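Local coordinates for phosphoacetylglucosamine mutase (Aspergillus lentulus, PDB 5O9X), which catalyses the interconversion of N-acetylglucosamine 6-phosphate and N-acetylglucosamine 1-phosphate, a step toward UDP-N-acetylglucosamine, at residues V202-K207 against S410-Q415; S315-L320 against I387-N392; K353-C358 against M371-G376. The protein carries 1 engineered substitution. One frame throughout, in Å; residues are numbered along the deposited sequence.

Contact 1: V202-K207 against S410-Q415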
loop_
_atom_site.group_PDB
_atom_site.type_symbol
_atom_site.label_atom_id
_atom_site.label_comp_id
_atom_site.label_asym_id
_atom_site.label_seq_id
_atom_site.Cartn_x
_atom_site.Cartn_y
_atom_site.Cartn_z
ATOM N N VAL A 202 22.522 -6.152 3.576
ATOM C CA VAL A 202 21.731 -6.942 4.529
ATOM C C VAL A 202 22.077 -8.427 4.411
ATOM O O VAL A 202 22.033 -9.097 5.427
ATOM C CB VAL A 202 20.191 -6.748 4.482
ATOM C CG1 VAL A 202 19.752 -5.296 4.495
ATOM C CG2 VAL A 202 19.551 -7.438 3.330
ATOM N N MET A 203 22.445 -8.936 3.233
ATOM C CA MET A 203 22.654 -10.353 3.064
ATOM C C MET A 203 24.070 -10.815 3.495
ATOM O O MET A 203 24.377 -11.981 3.349
ATOM C CB MET A 203 22.377 -10.854 1.639
ATOM C CG MET A 203 20.848 -10.789 1.257
ATOM S SD MET A 203 19.951 -11.973 2.329
ATOM C CE MET A 203 20.474 -13.592 1.727
ATOM N N ARG A 204 24.940 -9.899 3.907
ATOM C CA ARG A 204 26.378 -10.277 4.141
ATOM C C ARG A 204 26.406 -11.487 5.111
ATOM O O ARG A 204 25.814 -11.445 6.214
ATOM C CB ARG A 204 27.212 -9.111 4.686
ATOM C CG ARG A 204 28.663 -9.522 5.034
ATOM C CD ARG A 204 29.342 -8.578 6.047
ATOM N NE ARG A 204 29.191 -7.176 5.634
ATOM C CZ ARG A 204 29.950 -6.560 4.726
ATOM N NH1 ARG A 204 30.955 -7.206 4.120
ATOM N NH2 ARG A 204 29.689 -5.291 4.420
ATOM N N GLY A 205 26.961 -12.586 4.606
ATOM C CA GLY A 205 27.275 -13.710 5.459
ATOM C C GLY A 205 26.212 -14.779 5.519
ATOM O O GLY A 205 26.423 -15.775 6.199
ATOM N N VAL A 206 25.067 -14.606 4.829
ATOM C CA VAL A 206 24.022 -15.669 4.859
ATOM C C VAL A 206 23.568 -15.934 3.431
ATOM O O VAL A 206 23.884 -15.173 2.536
ATOM C CB VAL A 206 22.797 -15.214 5.769
ATOM C CG1 VAL A 206 23.264 -14.833 7.195
ATOM C CG2 VAL A 206 22.090 -13.993 5.175
ATOM N N LYS A 207 22.753 -16.940 3.237
ATOM C CA LYS A 207 22.219 -17.268 1.920
ATOM C C LYS A 207 20.778 -17.684 2.050
ATOM O O LYS A 207 20.395 -18.326 3.038
ATOM C CB LYS A 207 22.997 -18.461 1.320
ATOM C CG LYS A 207 24.402 -18.044 0.823
ATOM C CD LYS A 207 24.898 -18.980 -0.270
ATOM C CE LYS A 207 26.393 -18.806 -0.453
ATOM N NZ LYS A 207 26.718 -18.614 -1.902
ATOM N N SER A 410 25.400 -7.156 14.018
ATOM C CA SER A 410 23.975 -6.878 14.152
ATOM C C SER A 410 23.660 -5.426 13.892
ATOM O O SER A 410 22.637 -5.105 13.221
ATOM C CB SER A 410 23.524 -7.309 15.531
ATOM O OG SER A 410 23.422 -8.748 15.529
ATOM N N LEU A 411 24.520 -4.518 14.396
ATOM C CA LEU A 411 24.304 -3.112 14.122
ATOM C C LEU A 411 24.355 -2.824 12.614
ATOM O O LEU A 411 23.463 -2.107 12.041
ATOM C CB LEU A 411 25.277 -2.201 14.924
ATOM C CG LEU A 411 24.952 -0.688 14.803
ATOM C CD1 LEU A 411 23.745 -0.349 15.692
ATOM C CD2 LEU A 411 26.135 0.120 15.315
ATOM N N GLU A 412 25.345 -3.394 11.929
ATOM C CA GLU A 412 25.480 -3.194 10.496
ATOM C C GLU A 412 24.281 -3.786 9.734
ATOM O O GLU A 412 23.878 -3.230 8.741
ATOM C CB GLU A 412 26.792 -3.824 9.949
ATOM C CG GLU A 412 27.969 -2.811 10.050
ATOM C CD GLU A 412 29.372 -3.428 9.866
ATOM O OE1 GLU A 412 29.608 -4.112 8.834
ATOM O OE2 GLU A 412 30.247 -3.227 10.758
ATOM N N CYS A 413 23.768 -4.932 10.198
ATOM C CA CYS A 413 22.569 -5.510 9.561
ATOM C C CYS A 413 21.413 -4.518 9.738
ATOM O O CYS A 413 20.720 -4.200 8.787
ATOM C CB CYS A 413 22.283 -6.893 10.186
ATOM S SG CYS A 413 21.005 -7.736 9.230
ATOM N N LEU A 414 21.231 -3.949 10.925
ATOM C CA LEU A 414 20.150 -2.968 11.100
ATOM C C LEU A 414 20.289 -1.773 10.208
ATOM O O LEU A 414 19.302 -1.279 9.643
ATOM C CB LEU A 414 20.057 -2.463 12.555
ATOM C CG LEU A 414 19.286 -3.281 13.541
ATOM C CD1 LEU A 414 19.620 -2.748 14.924
ATOM C CD2 LEU A 414 17.768 -3.183 13.239
ATOM N N GLN A 415 21.520 -1.276 10.050
ATOM C CA GLN A 415 21.751 -0.090 9.208
ATOM C C GLN A 415 21.369 -0.392 7.774
ATOM O O GLN A 415 20.690 0.414 7.122
ATOM C CB GLN A 415 23.265 0.337 9.241
ATOM C CG GLN A 415 23.792 0.739 10.626
ATOM C CD GLN A 415 25.349 0.828 10.689
ATOM O OE1 GLN A 415 26.053 0.352 9.775
ATOM N NE2 GLN A 415 25.873 1.472 11.752
#
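Cys413 lies over the end of helix 188-202, its SG 4.2 Å from the carbonyl oxygen of Val202. With chi1 at -170° the sulfur swings away from its own backbone N, toward the Val202 carbonyl. This is a contact of bulk: the Val202 oxygen takes a hydrogen bond from His441 NE2. The isopropyl group of Val202 adds a looser touch, with CG1 4.5 Å from the carbonyl oxygen of Cys413, and the two CA atoms come within 5.3 Å.

Toward solvent the chemistry changes. Arg204 NE sits 4.4 Å from Glu412 OE1, but the carboxylate oxygen stands clear of the plane of the guanidinium, where its N-H groups are not aimed, so the attraction is probably electrostatic and modest. The other carboxylate oxygen, OE2, is hydrogen-bonded to Gln408 NE2, one turn earlier on the same helix. Arg204 owes its place to a type II beta turn from Met203 to Val206, closed by Val206 N to Met203 O at 3.1 Å, with Gly205 at positive phi in the third position. The turn takes the chain from helix 188-202 of the second domain toward strand 212-215. Helix 405-420 of the third domain faces it across this contact, helix 428-442 touches Val202 and Met203 through Ala437, and helix 306-324 meets Cys413 through Phe316 and Leu320.

Contact 2: S315-L320 against I387-N392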
loop_
_atom_site.group_PDB
_atom_site.type_symbol
_atom_site.label_atom_id
_atom_site.label_comp_id
_atom_site.label_asym_id
_atom_site.label_seq_id
_atom_site.Cartn_x
_atom_site.Cartn_y
_atom_site.Cartn_z
ATOM N N SER A 315 9.965 -9.356 14.986
ATOM C CA SER A 315 10.803 -10.328 15.710
ATOM C C SER A 315 12.287 -10.117 15.305
ATOM O O SER A 315 13.158 -10.061 16.166
ATOM C CB SER A 315 10.349 -11.729 15.300
ATOM O OG SER A 315 11.330 -12.696 15.540
ATOM N N PHE A 316 12.578 -10.094 14.002
ATOM C CA PHE A 316 13.949 -9.933 13.530
ATOM C C PHE A 316 14.576 -8.633 14.067
ATOM O O PHE A 316 15.660 -8.634 14.627
ATOM C CB PHE A 316 13.985 -9.909 12.006
ATOM C CG PHE A 316 15.379 -9.962 11.447
ATOM C CD1 PHE A 316 16.261 -10.986 11.851
ATOM C CD2 PHE A 316 15.809 -9.000 10.551
ATOM C CE1 PHE A 316 17.566 -11.023 11.327
ATOM C CE2 PHE A 316 17.083 -9.060 9.982
ATOM C CZ PHE A 316 17.947 -10.091 10.373
ATOM N N ILE A 317 13.908 -7.512 13.901
ATOM C CA ILE A 317 14.435 -6.248 14.366
ATOM C C ILE A 317 14.717 -6.215 15.893
ATOM O O ILE A 317 15.738 -5.633 16.361
ATOM C CB ILE A 317 13.596 -5.015 13.888
ATOM C CG1 ILE A 317 13.643 -4.943 12.349
ATOM C CG2 ILE A 317 14.070 -3.693 14.588
ATOM C CD1 ILE A 317 12.565 -4.015 11.726
ATOM N N GLY A 318 13.800 -6.787 16.670
ATOM C CA GLY A 318 13.995 -6.933 18.088
ATOM C C GLY A 318 15.194 -7.762 18.441
ATOM O O GLY A 318 15.934 -7.366 19.354
ATOM N N ASP A 319 15.396 -8.902 17.767
ATOM C CA ASP A 319 16.590 -9.705 18.010
ATOM C C ASP A 319 17.865 -8.937 17.582
ATOM O O ASP A 319 18.886 -9.030 18.292
ATOM C CB ASP A 319 16.545 -11.045 17.249
ATOM C CG ASP A 319 15.451 -11.983 17.767
ATOM O OD1 ASP A 319 14.858 -11.782 18.884
ATOM O OD2 ASP A 319 15.262 -12.993 17.060
ATOM N N LEU A 320 17.850 -8.200 16.466
ATOM C CA LEU A 320 19.047 -7.456 16.075
ATOM C C LEU A 320 19.370 -6.321 17.057
ATOM O O LEU A 320 20.535 -6.148 17.395
ATOM C CB LEU A 320 18.922 -6.792 14.681
ATOM C CG LEU A 320 18.992 -7.732 13.486
ATOM C CD1 LEU A 320 18.767 -6.897 12.178
ATOM C CD2 LEU A 320 20.293 -8.587 13.428
ATOM N N ILE A 387 8.168 -0.419 7.343
ATOM C CA ILE A 387 8.669 -0.189 8.700
ATOM C C ILE A 387 9.252 1.184 8.649
ATOM O O ILE A 387 10.025 1.514 7.751
ATOM C CB ILE A 387 9.745 -1.193 9.141
ATOM C CG1 ILE A 387 9.172 -2.600 9.162
ATOM C CG2 ILE A 387 10.110 -0.911 10.623
ATOM C CD1 ILE A 387 10.000 -3.595 8.438
ATOM N N THR A 388 8.848 1.992 9.597
ATOM C CA THR A 388 9.352 3.369 9.654
ATOM C C THR A 388 10.328 3.485 10.867
ATOM O O THR A 388 10.128 2.874 11.900
ATOM C CB THR A 388 8.166 4.347 9.659
ATOM O OG1 THR A 388 8.688 5.650 9.672
ATOM C CG2 THR A 388 7.369 4.184 10.879
ATOM N N PHE A 389 11.424 4.203 10.676
ATOM C CA PHE A 389 12.431 4.428 11.750
ATOM C C PHE A 389 12.427 5.911 12.025
ATOM O O PHE A 389 12.580 6.704 11.098
ATOM C CB PHE A 389 13.806 4.005 11.267
ATOM C CG PHE A 389 13.921 2.522 11.041
ATOM C CD1 PHE A 389 14.339 1.675 12.090
ATOM C CD2 PHE A 389 13.584 1.975 9.794
ATOM C CE1 PHE A 389 14.450 0.298 11.893
ATOM C CE2 PHE A 389 13.654 0.591 9.590
ATOM C CZ PHE A 389 14.105 -0.232 10.639
ATOM N N SER A 390 12.182 6.257 13.262
ATOM C CA SER A 390 12.200 7.696 13.677
ATOM C C SER A 390 13.580 8.359 13.522
ATOM O O SER A 390 14.614 7.666 13.382
ATOM C CB SER A 390 11.800 7.845 15.122
ATOM O OG SER A 390 12.820 7.403 16.038
ATOM N N GLU A 391 13.608 9.696 13.550
ATOM C CA GLU A 391 14.894 10.402 13.575
ATOM C C GLU A 391 15.913 9.903 14.661
ATOM O O GLU A 391 17.065 9.580 14.335
ATOM C CB GLU A 391 14.670 11.918 13.574
ATOM C CG GLU A 391 14.229 12.480 12.219
ATOM C CD GLU A 391 14.974 11.878 11.005
ATOM O OE1 GLU A 391 16.221 11.999 10.939
ATOM O OE2 GLU A 391 14.319 11.266 10.113
ATOM N N ASN A 392 15.440 9.781 15.892
ATOM C CA ASN A 392 16.204 9.283 17.003
ATOM C C ASN A 392 16.661 7.852 16.807
ATOM O O ASN A 392 17.775 7.505 17.180
ATOM C CB ASN A 392 15.422 9.460 18.295
ATOM C CG ASN A 392 15.405 10.932 18.756
ATOM O OD1 ASN A 392 16.140 11.785 18.218
ATOM N ND2 ASN A 392 14.578 11.235 19.747
#
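Ile317 leaves helix 306-324 with its CB already directed at strand 385-389, and its branches divide the work. Ile317 CG2 packs against Leu414 of helix 405-420; across the contact the nearest neighbour of Ile317 CG2, Phe389 CE1, is still 4.8 Å away. Ile317 CG1 serves as a spacer, 5.0 Å from Phe389 CZ. The extended second torsion, chi2 165°, then carries CD1 to the far end of the side chain, where the touching is done. Ile317 CD1 meets Ile387 CG2 at 4.1 Å and, almost as closely, Ile387 CD1. The same methyl, Ile317 CD1, also lies 4.2 Å from Phe389 CZ.

The two isoleucines thus reach toward each other tip to tip, while the phenylalanine brings only the outer end of its ring, to which the methyl stands obliquely. Contacts of this kind build the layered alpha/beta architecture shared by the first three domains of phosphohexomutases: here a helix of the third domain is laid on one face of its mixed sheet. Ile387 and Phe389, two residues apart on an outermost strand, both serve that face, where each also touches Val375 of the neighbouring antiparallel strand, whereas Thr388 between them packs on Tyr378 and Met371.

Leu434 of helix 428-442 and Ile421, just beyond helix 405-420, meet Ile387, and Leu417 of helix 405-420 meets Phe389. The CA atoms of Ile317 and Ile387 remain 10.1 Å apart, the spacing of two elements joined through side chains alone. Ile387 chi2, at 130°, is close to eclipsed, and it places Ile387 CD1 so that this atom and Ile387 CG2 both border the Ile317 methyl.

Contact 3: K353-C358 against M371-G376. Unlike the reference sequence in segment 371-376: Met371 (reference Leu).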
loop_
_atom_site.group_PDB
_atom_site.type_symbol
_atom_site.label_atom_id
_atom_site.label_comp_id
_atom_site.label_asym_id
_atom_site.label_seq_id
_atom_site.Cartn_x
_atom_site.Cartn_y
_atom_site.Cartn_z
ATOM N N LYS A 353 5.782 -9.443 23.017
ATOM C CA LYS A 353 5.669 -8.478 24.158
ATOM C C LYS A 353 5.875 -7.050 23.685
ATOM O O LYS A 353 6.617 -6.271 24.256
ATOM C CB LYS A 353 6.607 -8.905 25.347
ATOM C CG LYS A 353 6.179 -10.258 25.942
ATOM C CD LYS A 353 7.090 -10.741 27.078
ATOM C CE LYS A 353 7.194 -12.267 27.082
ATOM N NZ LYS A 353 8.634 -12.665 26.952
ATOM N N LEU A 354 5.177 -6.678 22.607
ATOM C CA LEU A 354 5.284 -5.311 22.047
ATOM C C LEU A 354 3.925 -4.660 22.084
ATOM O O LEU A 354 2.922 -5.377 22.043
ATOM C CB LEU A 354 5.814 -5.294 20.568
ATOM C CG LEU A 354 7.162 -5.987 20.247
ATOM C CD1 LEU A 354 7.362 -5.984 18.725
ATOM C CD2 LEU A 354 8.322 -5.211 20.946
ATOM N N PRO A 355 3.901 -3.323 22.118
ATOM C CA PRO A 355 2.599 -2.692 21.989
ATOM C C PRO A 355 2.089 -2.873 20.533
ATOM O O PRO A 355 2.915 -2.964 19.606
ATOM C CB PRO A 355 2.903 -1.218 22.286
ATOM C CG PRO A 355 4.378 -1.044 21.909
ATOM C CD PRO A 355 4.962 -2.339 22.468
ATOM N N SER A 356 0.765 -2.991 20.375
ATOM C CA SER A 356 0.098 -2.828 19.070
ATOM C C SER A 356 -0.985 -1.743 19.115
ATOM O O SER A 356 -1.525 -1.401 20.186
ATOM C CB SER A 356 -0.481 -4.167 18.579
ATOM O OG SER A 356 -1.498 -4.595 19.442
ATOM N N VAL A 357 -1.274 -1.137 17.970
ATOM C CA VAL A 357 -2.259 -0.059 17.888
ATOM C C VAL A 357 -3.122 -0.479 16.682
ATOM O O VAL A 357 -2.578 -0.987 15.705
ATOM C CB VAL A 357 -1.549 1.284 17.593
ATOM C CG1 VAL A 357 -2.572 2.432 17.426
ATOM C CG2 VAL A 357 -0.599 1.584 18.763
ATOM N N CYS A 358 -4.449 -0.289 16.761
ATOM C CA CYS A 358 -5.305 -0.615 15.626
ATOM C C CYS A 358 -5.778 0.694 15.064
ATOM O O CYS A 358 -6.244 1.567 15.814
ATOM C CB CYS A 358 -6.497 -1.499 16.140
ATOM S SG CYS A 358 -7.535 -2.082 14.773
ATOM N N MET A 371 4.347 6.600 13.501
ATOM C CA MET A 371 5.255 7.720 13.929
ATOM C C MET A 371 5.422 7.795 15.438
ATOM O O MET A 371 6.340 8.444 15.929
ATOM C CB MET A 371 4.815 9.113 13.445
ATOM C CG MET A 371 4.343 9.273 12.012
ATOM S SD MET A 371 5.542 9.849 10.784
ATOM C CE MET A 371 6.534 8.373 10.509
ATOM N N ARG A 372 4.587 7.112 16.204
ATOM C CA ARG A 372 4.693 7.226 17.658
ATOM C C ARG A 372 5.795 6.334 18.280
ATOM O O ARG A 372 6.075 6.439 19.472
ATOM C CB ARG A 372 3.316 7.026 18.305
ATOM C CG ARG A 372 2.333 8.053 17.720
ATOM C CD ARG A 372 1.019 8.281 18.456
ATOM N NE ARG A 372 1.101 8.179 19.923
ATOM C CZ ARG A 372 0.042 8.187 20.745
ATOM N NH1 ARG A 372 -1.191 8.307 20.258
ATOM N NH2 ARG A 372 0.207 8.074 22.062
ATOM N N PHE A 373 6.408 5.467 17.456
ATOM C CA PHE A 373 7.409 4.491 17.916
ATOM C C PHE A 373 8.782 4.896 17.379
ATOM O O PHE A 373 8.841 5.626 16.387
ATOM C CB PHE A 373 7.004 3.086 17.401
ATOM C CG PHE A 373 5.677 2.655 17.951
ATOM C CD1 PHE A 373 5.544 2.360 19.289
ATOM C CD2 PHE A 373 4.536 2.565 17.118
ATOM C CE1 PHE A 373 4.301 1.992 19.837
ATOM C CE2 PHE A 373 3.281 2.186 17.660
ATOM C CZ PHE A 373 3.166 1.900 19.011
ATOM N N ASP A 374 9.856 4.407 18.019
ATOM C CA ASP A 374 11.220 4.511 17.457
ATOM C C ASP A 374 11.244 3.704 16.159
ATOM O O ASP A 374 11.707 4.170 15.118
ATOM C CB ASP A 374 12.290 3.912 18.454
ATOM C CG ASP A 374 12.331 4.624 19.871
ATOM O OD1 ASP A 374 12.195 5.857 19.929
ATOM O OD2 ASP A 374 12.526 3.927 20.916
ATOM N N VAL A 375 10.747 2.463 16.237
ATOM C CA VAL A 375 10.630 1.584 15.033
ATOM C C VAL A 375 9.095 1.265 14.880
ATOM O O VAL A 375 8.529 0.617 15.753
ATOM C CB VAL A 375 11.441 0.280 15.260
ATOM C CG1 VAL A 375 11.332 -0.619 14.055
ATOM C CG2 VAL A 375 12.951 0.605 15.576
ATOM N N GLY A 376 8.443 1.732 13.829
ATOM C CA GLY A 376 6.989 1.480 13.773
ATOM C C GLY A 376 6.770 0.449 12.629
ATOM O O GLY A 376 6.973 0.755 11.420
#
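Phe373 bridges two parallel strands that are not neighbours in the four-stranded mixed sheet of the third, alpha/beta domain: it precedes strand 375-379 and reaches the outermost strand 356-359, with strand 332-337 between them. The ring touches Val335 of that middle strand, so it passes over one face of the sheet. Its chi1 of -62° sets CG beside the backbone N and anti to the carbonyl carbon, pointing the ring toward segment 353-358.

Away from the ring the contact is loose. Pro355 is exposed, Val357 and Phe373 are only partly buried, and the backbones stay well apart, with 9.6 Å between the CA atoms of Pro355 and Phe373. The tight part is the far rim of the ring, which both residues of the other segment share. Pro355 CG comes to 3.7 Å from Phe373 CE1, meeting the ring obliquely as the two side chains slide past each other in opposite directions. Next along the same rim, Val357 CG2 lies at the edge of the ring, in its plane, 4.1 Å from Phe373 CE2 and closer still, 3.8 Å, to Phe373 CZ.

Contact 2 is the buried member of the set, a purely apolar join of helix to sheet; contact 3 is also apolar but lies at the surface, where the chain enters two strands of that same sheet. The two touch directly: Thr388 O and Gly376 N, 2.8 Å apart, probably form a hydrogen bond between neighbouring strands. Contact 1 is partly buried and mixed in character, sulfur against backbone inside and opposite charges outside, beyond salt-bridge range, and it joins the second domain to the third. It meets contact 2 where helix 405-420 packs on helix 306-324, through Leu414 and Leu320. Along the chain, contact 3 is nested within contact 2, and contact 2 within contact 1.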